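PDB 1TQ5: protein yhhW from Escherichia coli, which has quercetin 2,3-dioxygenase activity in vitro, cleaving the flavonol with molecular oxygen and releasing carbon monoxide, although its physiological role is unknown. Local coordinates for residues 182-187 with 224-229; 175-180 with 211-216; 131-136 with 152-157; 144-149 with 159-164. One frame throughout, in Å; residues are numbered along the deposited sequence.

Contact 1 (182-187 with 224-229)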
loop_
_atom_site.group_PDB
_atom_site.type_symbol
_atom_site.label_atom_id
_atom_site.label_comp_id
_atom_site.label_asym_id
_atom_site.label_seq_id
_atom_site.Cartn_x
_atom_site.Cartn_y
_atom_site.Cartn_z
ATOM N N ARG A 182 -4.170 -10.797 -10.951
ATOM C CA ARG A 182 -3.922 -9.420 -11.326
ATOM C C ARG A 182 -2.783 -8.811 -10.524
ATOM O O ARG A 182 -2.457 -9.280 -9.435
ATOM C CB ARG A 182 -5.197 -8.605 -11.132
ATOM C CG ARG A 182 -6.386 -9.171 -11.889
ATOM C CD ARG A 182 -7.452 -8.122 -12.067
ATOM N NE ARG A 182 -8.539 -8.583 -12.918
ATOM C CZ ARG A 182 -9.519 -7.799 -13.347
ATOM N NH1 ARG A 182 -9.538 -6.518 -13.002
ATOM N NH2 ARG A 182 -10.479 -8.290 -14.120
ATOM N N VAL A 183 -2.186 -7.758 -11.071
ATOM C CA VAL A 183 -1.073 -7.096 -10.413
ATOM C C VAL A 183 -1.178 -5.581 -10.410
ATOM O O VAL A 183 -1.526 -4.963 -11.418
ATOM C CB VAL A 183 0.269 -7.467 -11.087
ATOM C CG1 VAL A 183 1.398 -6.626 -10.511
ATOM C CG2 VAL A 183 0.560 -8.940 -10.890
ATOM N N TRP A 184 -0.884 -4.987 -9.261
ATOM C CA TRP A 184 -0.880 -3.545 -9.156
ATOM C C TRP A 184 0.512 -3.142 -8.733
ATOM O O TRP A 184 1.078 -3.693 -7.783
ATOM C CB TRP A 184 -1.874 -3.026 -8.122
ATOM C CG TRP A 184 -1.886 -1.524 -8.056
ATOM C CD1 TRP A 184 -1.016 -0.719 -7.365
ATOM C CD2 TRP A 184 -2.794 -0.641 -8.723
ATOM N NE1 TRP A 184 -1.332 0.603 -7.558
ATOM C CE2 TRP A 184 -2.418 0.681 -8.386
ATOM C CE3 TRP A 184 -3.891 -0.836 -9.570
ATOM C CZ2 TRP A 184 -3.106 1.804 -8.867
ATOM C CZ3 TRP A 184 -4.575 0.284 -10.048
ATOM C CH2 TRP A 184 -4.179 1.583 -9.692
ATOM N N ILE A 185 1.082 -2.203 -9.466
ATOM C CA ILE A 185 2.395 -1.718 -9.123
ATOM C C ILE A 185 2.270 -0.242 -8.798
ATOM O O ILE A 185 1.780 0.550 -9.612
ATOM C CB ILE A 185 3.391 -1.905 -10.273
ATOM C CG1 ILE A 185 3.619 -3.403 -10.506
ATOM C CG2 ILE A 185 4.696 -1.179 -9.944
ATOM C CD1 ILE A 185 4.553 -3.718 -11.640
ATOM N N GLN A 186 2.708 0.114 -7.596
ATOM C CA GLN A 186 2.679 1.491 -7.131
ATOM C C GLN A 186 4.133 1.944 -7.029
ATOM O O GLN A 186 4.925 1.339 -6.297
ATOM C CB GLN A 186 2.030 1.564 -5.749
ATOM C CG GLN A 186 1.810 2.987 -5.224
ATOM C CD GLN A 186 0.882 3.799 -6.109
ATOM O OE1 GLN A 186 0.040 3.247 -6.827
ATOM N NE2 GLN A 186 1.026 5.121 -6.060
ATOM N N VAL A 187 4.487 2.987 -7.773
ATOM C CA VAL A 187 5.850 3.491 -7.728
ATOM C C VAL A 187 5.986 4.428 -6.523
ATOM O O VAL A 187 5.416 5.521 -6.505
ATOM C CB VAL A 187 6.219 4.263 -9.010
ATOM C CG1 VAL A 187 7.699 4.664 -8.963
ATOM C CG2 VAL A 187 5.950 3.401 -10.247
ATOM N N LEU A 224 6.034 -1.031 -5.110
ATOM C CA LEU A 224 5.309 -1.988 -4.299
ATOM C C LEU A 224 4.585 -2.821 -5.343
ATOM O O LEU A 224 3.900 -2.273 -6.212
ATOM C CB LEU A 224 4.289 -1.285 -3.398
ATOM C CG LEU A 224 4.830 -0.298 -2.354
ATOM C CD1 LEU A 224 3.677 0.267 -1.556
ATOM C CD2 LEU A 224 5.816 -1.006 -1.426
ATOM N N LEU A 225 4.757 -4.135 -5.281
ATOM C CA LEU A 225 4.106 -5.001 -6.243
ATOM C C LEU A 225 3.079 -5.862 -5.537
ATOM O O LEU A 225 3.417 -6.706 -4.702
ATOM C CB LEU A 225 5.131 -5.876 -6.974
ATOM C CG LEU A 225 4.581 -6.664 -8.174
ATOM C CD1 LEU A 225 5.668 -6.845 -9.226
ATOM C CD2 LEU A 225 4.042 -8.009 -7.706
ATOM N N PHE A 226 1.816 -5.613 -5.866
ATOM C CA PHE A 226 0.696 -6.343 -5.291
ATOM C C PHE A 226 0.303 -7.479 -6.221
ATOM O O PHE A 226 -0.130 -7.221 -7.341
ATOM C CB PHE A 226 -0.510 -5.415 -5.144
ATOM C CG PHE A 226 -0.314 -4.298 -4.163
ATOM C CD1 PHE A 226 -0.684 -4.451 -2.832
ATOM C CD2 PHE A 226 0.197 -3.073 -4.580
ATOM C CE1 PHE A 226 -0.553 -3.393 -1.931
ATOM C CE2 PHE A 226 0.332 -2.013 -3.697
ATOM C CZ PHE A 226 -0.046 -2.172 -2.366
ATOM N N ASP A 227 0.464 -8.725 -5.774
ATOM C CA ASP A 227 0.067 -9.899 -6.569
ATOM C C ASP A 227 -1.310 -10.276 -6.009
ATOM O O ASP A 227 -1.415 -10.856 -4.923
ATOM C CB ASP A 227 1.048 -11.059 -6.358
ATOM C CG ASP A 227 0.872 -12.175 -7.390
ATOM O OD1 ASP A 227 -0.266 -12.664 -7.562
ATOM O OD2 ASP A 227 1.877 -12.565 -8.026
ATOM N N LEU A 228 -2.357 -9.955 -6.760
ATOM C CA LEU A 228 -3.728 -10.167 -6.314
ATOM C C LEU A 228 -4.515 -11.317 -6.939
ATOM O O LEU A 228 -4.262 -11.721 -8.071
ATOM C CB LEU A 228 -4.493 -8.858 -6.522
ATOM C CG LEU A 228 -3.787 -7.656 -5.891
ATOM C CD1 LEU A 228 -4.158 -6.367 -6.609
ATOM C CD2 LEU A 228 -4.140 -7.605 -4.414
ATOM N N PRO A 229 -5.510 -11.841 -6.203
ATOM C CA PRO A 229 -6.360 -12.946 -6.656
ATOM C C PRO A 229 -7.280 -12.594 -7.827
ATOM O O PRO A 229 -7.618 -11.425 -8.042
ATOM C CB PRO A 229 -7.146 -13.315 -5.398
ATOM C CG PRO A 229 -7.263 -12.015 -4.682
ATOM C CD PRO A 229 -5.869 -11.441 -4.831
#

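Contact 2 (175-180 with 211-216)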
loop_
_atom_site.group_PDB
_atom_site.type_symbol
_atom_site.label_atom_id
_atom_site.label_comp_id
_atom_site.label_asym_id
_atom_site.label_seq_id
_atom_site.Cartn_x
_atom_site.Cartn_y
_atom_site.Cartn_z
ATOM N N HIS A 175 8.651 -10.914 -12.855
ATOM C CA HIS A 175 7.817 -11.621 -11.885
ATOM C C HIS A 175 6.800 -12.433 -12.690
ATOM O O HIS A 175 6.042 -11.874 -13.481
ATOM C CB HIS A 175 7.085 -10.631 -10.975
ATOM C CG HIS A 175 6.308 -11.283 -9.873
ATOM N ND1 HIS A 175 5.291 -10.643 -9.198
ATOM C CD2 HIS A 175 6.407 -12.515 -9.320
ATOM C CE1 HIS A 175 4.796 -11.451 -8.279
ATOM N NE2 HIS A 175 5.456 -12.594 -8.331
ATOM N N GLN A 176 6.791 -13.748 -12.483
ATOM C CA GLN A 176 5.892 -14.647 -13.205
ATOM C C GLN A 176 4.414 -14.258 -13.178
ATOM O O GLN A 176 4.004 -13.338 -13.886
ATOM C CB GLN A 176 6.061 -16.080 -12.691
ATOM C CG GLN A 176 7.464 -16.650 -12.898
ATOM C CD GLN A 176 7.832 -16.805 -14.366
ATOM O OE1 GLN A 176 7.747 -15.856 -15.147
ATOM N NE2 GLN A 176 8.256 -18.007 -14.744
ATOM N N ILE A 177 3.622 -14.967 -12.374
ATOM C CA ILE A 177 2.177 -14.734 -12.246
ATOM C C ILE A 177 1.412 -15.632 -13.209
ATOM O O ILE A 177 1.640 -15.599 -14.417
ATOM C CB ILE A 177 1.797 -13.267 -12.546
ATOM C CG1 ILE A 177 2.564 -12.333 -11.613
ATOM C CG2 ILE A 177 0.297 -13.063 -12.364
ATOM C CD1 ILE A 177 2.623 -10.926 -12.115
ATOM N N ALA A 178 0.495 -16.429 -12.675
ATOM C CA ALA A 178 -0.286 -17.342 -13.503
ATOM C C ALA A 178 -1.786 -17.088 -13.417
ATOM O O ALA A 178 -2.232 -16.097 -12.833
ATOM C CB ALA A 178 0.018 -18.782 -13.104
ATOM N N ALA A 179 -2.553 -17.998 -14.014
ATOM C CA ALA A 179 -4.001 -17.899 -14.007
ATOM C C ALA A 179 -4.540 -16.515 -14.307
ATOM O O ALA A 179 -3.901 -15.725 -15.006
ATOM N N GLU A 180 -5.725 -16.222 -13.784
ATOM C CA GLU A 180 -6.320 -14.921 -14.010
ATOM C C GLU A 180 -5.977 -13.963 -12.887
ATOM O O GLU A 180 -6.809 -13.152 -12.481
ATOM N N GLN A 211 1.305 -12.949 -18.175
ATOM C CA GLN A 211 1.963 -14.026 -17.444
ATOM C C GLN A 211 3.310 -13.616 -16.856
ATOM O O GLN A 211 3.902 -14.359 -16.078
ATOM C CB GLN A 211 2.140 -15.245 -18.358
ATOM C CG GLN A 211 2.904 -14.960 -19.650
ATOM C CD GLN A 211 2.896 -16.145 -20.602
ATOM O OE1 GLN A 211 3.340 -17.240 -20.251
ATOM N NE2 GLN A 211 2.388 -15.930 -21.814
ATOM N N ALA A 212 3.789 -12.432 -17.223
ATOM C CA ALA A 212 5.070 -11.945 -16.721
ATOM C C ALA A 212 5.130 -10.425 -16.633
ATOM O O ALA A 212 4.644 -9.716 -17.512
ATOM C CB ALA A 212 6.201 -12.456 -17.606
ATOM N N ILE A 213 5.728 -9.930 -15.559
ATOM C CA ILE A 213 5.877 -8.496 -15.360
ATOM C C ILE A 213 7.355 -8.177 -15.540
ATOM O O ILE A 213 8.197 -8.682 -14.794
ATOM C CB ILE A 213 5.441 -8.075 -13.936
ATOM C CG1 ILE A 213 3.956 -8.387 -13.725
ATOM C CG2 ILE A 213 5.724 -6.601 -13.716
ATOM C CD1 ILE A 213 3.021 -7.640 -14.643
ATOM N N SER A 214 7.666 -7.365 -16.544
ATOM C CA SER A 214 9.045 -6.969 -16.825
ATOM C C SER A 214 9.226 -5.552 -16.328
ATOM O O SER A 214 8.475 -4.651 -16.697
ATOM C CB SER A 214 9.342 -7.018 -18.325
ATOM O OG SER A 214 9.228 -8.339 -18.827
ATOM N N ILE A 215 10.231 -5.357 -15.490
ATOM C CA ILE A 215 10.482 -4.051 -14.930
ATOM C C ILE A 215 11.906 -3.585 -15.212
ATOM O O ILE A 215 12.867 -4.332 -15.023
ATOM C CB ILE A 215 10.225 -4.083 -13.408
ATOM C CG1 ILE A 215 10.298 -2.678 -12.820
ATOM C CG2 ILE A 215 11.235 -4.997 -12.735
ATOM C CD1 ILE A 215 9.919 -2.638 -11.337
ATOM N N HIS A 216 12.027 -2.354 -15.693
ATOM C CA HIS A 216 13.323 -1.753 -15.976
ATOM C C HIS A 216 13.371 -0.413 -15.248
ATOM O O HIS A 216 12.451 0.397 -15.369
ATOM C CB HIS A 216 13.506 -1.544 -17.485
ATOM C CG HIS A 216 14.776 -0.842 -17.844
ATOM N ND1 HIS A 216 14.921 0.527 -17.752
ATOM C CD2 HIS A 216 15.978 -1.322 -18.247
ATOM C CE1 HIS A 216 16.157 0.859 -18.084
ATOM N NE2 HIS A 216 16.818 -0.245 -18.387
HETATM O O HOH W 1 5.279 -16.653 -16.416
#

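Contact 3 (131-136 with 152-157)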
loop_
_atom_site.group_PDB
_atom_site.type_symbol
_atom_site.label_atom_id
_atom_site.label_comp_id
_atom_site.label_asym_id
_atom_site.label_seq_id
_atom_site.Cartn_x
_atom_site.Cartn_y
_atom_site.Cartn_z
ATOM N N GLU A 131 0.113 -6.318 13.957
ATOM C CA GLU A 131 1.502 -6.705 13.817
ATOM C C GLU A 131 2.332 -5.604 13.176
ATOM O O GLU A 131 1.834 -4.791 12.392
ATOM C CB GLU A 131 1.617 -7.992 12.996
ATOM C CG GLU A 131 1.048 -9.207 13.698
ATOM C CD GLU A 131 1.386 -10.495 12.980
ATOM O OE1 GLU A 131 2.585 -10.838 12.907
ATOM O OE2 GLU A 131 0.451 -11.158 12.485
ATOM N N GLN A 132 3.606 -5.581 13.533
ATOM C CA GLN A 132 4.527 -4.591 13.007
ATOM C C GLN A 132 5.839 -5.321 12.815
ATOM O O GLN A 132 6.174 -6.204 13.605
ATOM C CB GLN A 132 4.689 -3.452 14.017
ATOM C CG GLN A 132 5.312 -2.176 13.473
ATOM C CD GLN A 132 6.820 -2.258 13.312
ATOM O OE1 GLN A 132 7.539 -2.619 14.247
ATOM N NE2 GLN A 132 7.308 -1.907 12.126
ATOM N N ARG A 133 6.575 -4.971 11.766
ATOM C CA ARG A 133 7.853 -5.624 11.513
ATOM C C ARG A 133 8.893 -4.698 10.912
ATOM O O ARG A 133 8.578 -3.810 10.112
ATOM C CB ARG A 133 7.665 -6.832 10.585
ATOM C CG ARG A 133 8.971 -7.553 10.228
ATOM C CD ARG A 133 8.718 -9.013 9.904
ATOM N NE ARG A 133 9.950 -9.798 9.833
ATOM C CZ ARG A 133 9.982 -11.129 9.829
ATOM N NH1 ARG A 133 8.853 -11.821 9.898
ATOM N NH2 ARG A 133 11.138 -11.774 9.744
ATOM N N ARG A 134 10.138 -4.910 11.315
ATOM C CA ARG A 134 11.247 -4.133 10.795
ATOM C C ARG A 134 12.087 -5.052 9.925
ATOM O O ARG A 134 12.788 -5.935 10.433
ATOM C CB ARG A 134 12.111 -3.577 11.920
ATOM C CG ARG A 134 13.370 -2.918 11.410
ATOM C CD ARG A 134 14.052 -2.119 12.484
ATOM N NE ARG A 134 15.249 -1.471 11.966
ATOM C CZ ARG A 134 15.770 -0.363 12.475
ATOM N NH1 ARG A 134 15.192 0.220 13.517
ATOM N NH2 ARG A 134 16.869 0.158 11.947
ATOM N N PHE A 135 11.993 -4.840 8.617
ATOM C CA PHE A 135 12.730 -5.629 7.638
ATOM C C PHE A 135 14.122 -5.039 7.477
ATOM O O PHE A 135 14.329 -3.845 7.706
ATOM C CB PHE A 135 12.010 -5.595 6.286
ATOM C CG PHE A 135 10.616 -6.165 6.320
ATOM C CD1 PHE A 135 10.405 -7.538 6.208
ATOM C CD2 PHE A 135 9.515 -5.333 6.475
ATOM C CE1 PHE A 135 9.121 -8.069 6.248
ATOM C CE2 PHE A 135 8.224 -5.858 6.518
ATOM C CZ PHE A 135 8.029 -7.230 6.403
ATOM N N ASP A 136 15.076 -5.871 7.080
ATOM C CA ASP A 136 16.432 -5.391 6.881
ATOM C C ASP A 136 16.572 -4.903 5.441
ATOM O O ASP A 136 16.456 -5.686 4.500
ATOM C CB ASP A 136 17.439 -6.507 7.148
ATOM C CG ASP A 136 18.841 -5.979 7.361
ATOM O OD1 ASP A 136 19.102 -5.388 8.429
ATOM O OD2 ASP A 136 19.679 -6.146 6.452
ATOM N N GLY A 152 9.771 -14.536 6.216
ATOM C CA GLY A 152 9.864 -13.324 7.010
ATOM C C GLY A 152 8.871 -12.219 6.704
ATOM O O GLY A 152 9.049 -11.084 7.154
ATOM N N SER A 153 7.824 -12.535 5.953
ATOM C CA SER A 153 6.811 -11.543 5.620
ATOM C C SER A 153 5.732 -11.519 6.705
ATOM O O SER A 153 5.665 -12.419 7.548
ATOM C CB SER A 153 6.171 -11.883 4.270
ATOM O OG SER A 153 5.459 -13.109 4.339
ATOM N N LEU A 154 4.894 -10.488 6.682
ATOM C CA LEU A 154 3.806 -10.369 7.644
ATOM C C LEU A 154 2.589 -11.081 7.065
ATOM O O LEU A 154 2.364 -11.058 5.851
ATOM C CB LEU A 154 3.467 -8.893 7.894
ATOM C CG LEU A 154 4.428 -8.054 8.742
ATOM C CD1 LEU A 154 4.024 -6.586 8.678
ATOM C CD2 LEU A 154 4.404 -8.550 10.185
ATOM N N LYS A 155 1.798 -11.719 7.921
ATOM C CA LYS A 155 0.618 -12.424 7.441
ATOM C C LYS A 155 -0.504 -11.480 7.041
ATOM O O LYS A 155 -0.722 -10.444 7.665
ATOM C CB LYS A 155 0.090 -13.401 8.497
ATOM C CG LYS A 155 -1.196 -14.101 8.064
ATOM C CD LYS A 155 -1.489 -15.346 8.882
ATOM C CE LYS A 155 -0.521 -16.470 8.543
ATOM N NZ LYS A 155 -0.796 -17.707 9.336
ATOM N N VAL A 156 -1.206 -11.847 5.979
ATOM C CA VAL A 156 -2.334 -11.068 5.499
ATOM C C VAL A 156 -3.432 -12.095 5.257
ATOM O O VAL A 156 -3.176 -13.158 4.695
ATOM C CB VAL A 156 -1.984 -10.291 4.188
ATOM C CG1 VAL A 156 -1.709 -11.253 3.048
ATOM C CG2 VAL A 156 -3.114 -9.335 3.834
ATOM N N HIS A 157 -4.643 -11.792 5.714
ATOM C CA HIS A 157 -5.777 -12.700 5.559
ATOM C C HIS A 157 -6.432 -12.563 4.190
ATOM O O HIS A 157 -7.614 -12.238 4.077
ATOM C CB HIS A 157 -6.806 -12.433 6.659
ATOM C CG HIS A 157 -6.294 -12.710 8.037
ATOM N ND1 HIS A 157 -5.982 -13.980 8.474
ATOM C CD2 HIS A 157 -6.026 -11.881 9.072
ATOM C CE1 HIS A 157 -5.544 -13.920 9.718
ATOM N NE2 HIS A 157 -5.561 -12.658 10.105
HETATM O O HOH W 2 2.516 -12.228 10.725
#

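Contact 4 (144-149 with 159-164)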
loop_
_atom_site.group_PDB
_atom_site.type_symbol
_atom_site.label_atom_id
_atom_site.label_comp_id
_atom_site.label_asym_id
_atom_site.label_seq_id
_atom_site.Cartn_x
_atom_site.Cartn_y
_atom_site.Cartn_z
ATOM N N VAL A 144 6.758 -8.554 1.728
ATOM C CA VAL A 144 6.206 -7.833 2.872
ATOM C C VAL A 144 4.964 -8.494 3.460
ATOM O O VAL A 144 4.833 -8.606 4.682
ATOM C CB VAL A 144 5.866 -6.378 2.483
ATOM C CG1 VAL A 144 5.262 -5.642 3.670
ATOM C CG2 VAL A 144 7.129 -5.664 2.011
ATOM N N LEU A 145 4.047 -8.912 2.593
ATOM C CA LEU A 145 2.825 -9.579 3.029
ATOM C C LEU A 145 2.682 -10.900 2.287
ATOM O O LEU A 145 3.089 -11.019 1.135
ATOM C CB LEU A 145 1.593 -8.715 2.744
ATOM C CG LEU A 145 1.478 -7.336 3.396
ATOM C CD1 LEU A 145 0.174 -6.683 2.952
ATOM C CD2 LEU A 145 1.523 -7.468 4.913
ATOM N N SER A 146 2.107 -11.888 2.963
ATOM C CA SER A 146 1.882 -13.211 2.391
ATOM C C SER A 146 0.740 -13.882 3.140
ATOM O O SER A 146 0.482 -13.572 4.306
ATOM C CB SER A 146 3.134 -14.079 2.514
ATOM O OG SER A 146 4.136 -13.642 1.614
ATOM N N PRO A 147 0.039 -14.813 2.478
ATOM C CA PRO A 147 -1.079 -15.519 3.112
ATOM C C PRO A 147 -0.601 -16.408 4.265
ATOM O O PRO A 147 -1.316 -16.612 5.243
ATOM C CB PRO A 147 -1.662 -16.348 1.964
ATOM C CG PRO A 147 -1.248 -15.592 0.729
ATOM C CD PRO A 147 0.161 -15.189 1.060
ATOM N N ASP A 148 0.615 -16.930 4.141
ATOM C CA ASP A 148 1.179 -17.812 5.161
ATOM C C ASP A 148 2.334 -17.192 5.941
ATOM O O ASP A 148 2.947 -17.853 6.779
ATOM C CB ASP A 148 1.656 -19.111 4.512
ATOM C CG ASP A 148 2.504 -18.866 3.282
ATOM O OD1 ASP A 148 3.388 -17.984 3.330
ATOM O OD2 ASP A 148 2.291 -19.560 2.264
ATOM N N ALA A 149 2.631 -15.928 5.656
ATOM C CA ALA A 149 3.709 -15.213 6.328
ATOM C C ALA A 149 5.060 -15.884 6.115
ATOM O O ALA A 149 5.904 -15.905 7.011
ATOM C CB ALA A 149 3.409 -15.099 7.820
ATOM N N ASP A 159 -5.613 -14.069 -0.164
ATOM C CA ASP A 159 -4.742 -14.780 -1.093
ATOM C C ASP A 159 -3.959 -13.759 -1.914
ATOM O O ASP A 159 -4.178 -13.620 -3.117
ATOM C CB ASP A 159 -5.576 -15.660 -2.031
ATOM C CG ASP A 159 -4.720 -16.476 -2.984
ATOM O OD1 ASP A 159 -5.234 -16.887 -4.048
ATOM O OD2 ASP A 159 -3.536 -16.717 -2.664
HETATM N N MSE A 160 -3.052 -13.040 -1.264
HETATM C CA MSE A 160 -2.266 -12.035 -1.969
HETATM C C MSE A 160 -0.865 -11.873 -1.401
HETATM O O MSE A 160 -0.625 -12.117 -0.223
HETATM C CB MSE A 160 -2.986 -10.677 -1.926
HETATM C CG MSE A 160 -2.928 -9.954 -0.578
HETATM SE SE MSE A 160 -1.366 -9.064 -0.286
HETATM C CE MSE A 160 -1.692 -7.553 -1.225
ATOM N N GLU A 161 0.058 -11.461 -2.262
ATOM C CA GLU A 161 1.435 -11.220 -1.860
ATOM C C GLU A 161 1.796 -9.779 -2.205
ATOM O O GLU A 161 1.358 -9.250 -3.227
ATOM C CB GLU A 161 2.388 -12.154 -2.598
ATOM C CG GLU A 161 2.156 -13.626 -2.350
ATOM C CD GLU A 161 3.218 -14.475 -3.010
ATOM O OE1 GLU A 161 3.496 -14.245 -4.208
ATOM O OE2 GLU A 161 3.772 -15.372 -2.339
ATOM N N LEU A 162 2.593 -9.154 -1.348
ATOM C CA LEU A 162 3.043 -7.785 -1.556
ATOM C C LEU A 162 4.560 -7.765 -1.437
ATOM O O LEU A 162 5.126 -8.278 -0.472
ATOM C CB LEU A 162 2.441 -6.839 -0.507
ATOM C CG LEU A 162 2.963 -5.391 -0.508
ATOM C CD1 LEU A 162 2.657 -4.714 -1.846
ATOM C CD2 LEU A 162 2.325 -4.612 0.644
ATOM N N TYR A 163 5.212 -7.180 -2.432
ATOM C CA TYR A 163 6.662 -7.080 -2.448
ATOM C C TYR A 163 7.087 -5.622 -2.497
ATOM O O TYR A 163 6.405 -4.788 -3.099
ATOM C CB TYR A 163 7.234 -7.761 -3.691
ATOM C CG TYR A 163 6.949 -9.234 -3.820
ATOM C CD1 TYR A 163 7.895 -10.181 -3.431
ATOM C CD2 TYR A 163 5.745 -9.686 -4.356
ATOM C CE1 TYR A 163 7.650 -11.540 -3.577
ATOM C CE2 TYR A 163 5.487 -11.042 -4.505
ATOM C CZ TYR A 163 6.446 -11.964 -4.114
ATOM O OH TYR A 163 6.195 -13.312 -4.256
ATOM N N ARG A 164 8.199 -5.317 -1.840
ATOM C CA ARG A 164 8.777 -3.984 -1.899
ATOM C C ARG A 164 10.002 -4.259 -2.767
ATOM O O ARG A 164 10.878 -5.033 -2.387
ATOM C CB ARG A 164 9.208 -3.475 -0.525
ATOM C CG ARG A 164 9.971 -2.163 -0.618
ATOM C CD ARG A 164 10.192 -1.509 0.737
ATOM N NE ARG A 164 10.907 -2.359 1.684
ATOM C CZ ARG A 164 11.274 -1.963 2.899
ATOM N NH1 ARG A 164 11.919 -2.796 3.704
ATOM N NH2 ARG A 164 11.000 -0.729 3.309
#

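Contact 1 (182-187 with 224-229)
Residues 182-187 and 224-228 run antiparallel, their axes 4.7 Å apart at 166°, and the hydrogen-bonded pairs Arg182-Leu228, Trp184-Phe226 and Gln186-Leu224 supply six backbone bonds. The straightest, Phe226 N to Trp184 O, measures 2.8 Å with 173° at the hydrogen. Between these pairs the alpha carbons of Val183 and Ile185 donate CA-H...O contacts to the carbonyls of Phe226 and Leu224. On one face Trp184 and Phe226 lie side by side. With CG of Trp184 anti to its backbone N (chi1 -178°), the indole swings its CD1 to within 3.8 Å of Phe226 CD2, the two rings meeting obliquely. Next to CD1 in the same five-membered ring, Trp184 NE1 donates in the ring plane to Gln186 OE1 at 3.1 Å, which helps fix the indole's rotation, while Gln186 NE2 bonds to Tyr115. A leucine in place of Trp184 would probably strip Gln186 OE1 of this donor and open a gap beside Phe226. On the other face Leu225 wedges between Val183 and Ile185, its CG 3.9 Å from Val183 CG1 and its CD1 4.1 Å from Ile185 CD1. The Trp184 and Phe226 face of this C-terminal cupin sheet packs on Phe24 and Leu40 of the N-terminal cupin, whereas Leu225 reaches Trp165 and His175 of its own domain, in keeping with a bicupin whose two domains lie face to face.

Contact 2 (175-180 with 211-216)
The carbonyl oxygen of His175 is met by two groups of the opposing segment: Ile213 N donates to it at 2.9 Å, and the alpha carbon of Ala212 adds a CA-H...O contact at 3.4 Å. His175 N returns a bond of 3.0 Å to Ile213 O. This single antiparallel hydrogen-bonded pair lies at the margin of the four-stranded sheet of the C-terminal cupin, where strand 172-175 is the outermost strand on its side. Beyond it the chain leaves the sheet. There Gln176 O and Gln211 O, both acceptors, are modelled too close, and the local backbone is doubtful. A water does join the same two residues, donating to Gln211 O at 2.7 Å and weakly to Gln176 OE1. Inward, Ile177 points back over Ile213, the two side chains crossing, with Ile177 CD1 only 3.3 Å from Ile213 CG1, tighter than ordinary van der Waals contact. Val183 and Ile185 of the facing sheet pack against this pair from within the sandwich. The branch of Ile177 nearer its backbone N also covers the histidine: CG1 stands 4.0 Å above the plane of the His175 ring, over its centre.

Contact 3 (131-136 with 152-157)
Residues 131-135 and 152-155 pass in roughly opposite directions without pairing as strands: the nearest alpha carbons, those of Arg133 and Leu154, are 7.3 Å apart, and side chains fill the distance. Leu154 makes the largest single contribution. Its CD2 lies 3.7 Å from Arg133 CB and also touches Glu131, whose side chain slides past the leucine in the opposite sense. Arg133 stretches out, chi1 at 178° and the chain straight to NE, and so sends its guanidinium toward Gly152. As modelled, one guanidinium face lies over the Gly152 peptide, with Gly152 O above it at no good angle to an N-H; the two are too close, and this detail is doubtful. The arginine stem also roofs Phe135, Arg133 CG sitting 3.9 Å above the centre of the ring, while Leu154 CG comes to 4.4 Å from Phe135 CZ. Cut back to alanine, Arg133 would lose the stem over Phe135, and that ring face is likely to be left without its cover. A water bridges the far end, donating to Glu131 OE1 at 2.6 Å and accepting from Lys155 N at 2.9 Å; Glu131 OE2 is in a salt bridge with Arg129. The contact thus joins edge strand 129-133 of the N-terminal cupin, beside 90-94, to edge strand 154-155 of the C-terminal cupin, beside 141-146, at the bicupin's domain interface, Leu154 packing on both Ile92 and Leu145.

Contact 4 (144-149 with 159-164)
Different first torsions bring Leu145 and Leu162 together: CG of Leu145 stands beside its backbone N (chi1 -61°), that of Leu162 anti to it (chi1 173°), and the two side chains run alongside one another, Leu145 CD1 3.8 Å from Leu162 CD2. Behind them the antiparallel backbones carry a classic beta bulge. Val144 and Leu145 both face Leu162, whose carbonyl oxygen takes a good bond from Val144 N at 2.8 Å and a weak one from Leu145 N at 3.3 Å. Leu162 N answers by donating to Leu145 O at 3.1 Å, from above the carbonyl plane. Met160, a selenomethionine, curls its chain back so that SE lies 4.2 Å from Leu145 CB. The buried Met160 O has no polar partner in the model: Pro147 CD covers it at 3.4 Å, and a proline has no N-H to offer. On the face away from the leucines Tyr163 OH donates to Glu161 OE1 at 2.9 Å, meeting the carboxylate well out of its plane, while Glu161 OE2 forms a salt bridge with Arg150. The two strands lie toward one end of the seven-stranded sheet of the C-terminal cupin: strand 154-155 flanks 141-146, strand 221-228 flanks 161-167, and Leu145 and Met160 both pack on Ile119 of strand 112-119 in the N-terminal domain.

In the fold
Contacts 1 and 4 are neighbours in one sheet, joined where Leu225 N and Asp227 N approach Tyr163 O and Glu161 O, each at 2.8 Å. Strand 154-155 of contact 3 continues this sheet beyond contact 4, Leu154 N lying 2.7 Å from Val144 O, while strand 129-133 belongs to the N-terminal domain. Contact 2 belongs to the facing sheet and packs on contact 1 through His175 and Ile177. Contacts 1, 2 and 4 lie away from the annotated metal site; in contact 3 the Gln132 side chain is about 10 Å from that of Glu103, a probable metal ligand. Bound cadmium ions lie about 4 Å from the Gln132 side chain and about 5 Å from that of Arg182.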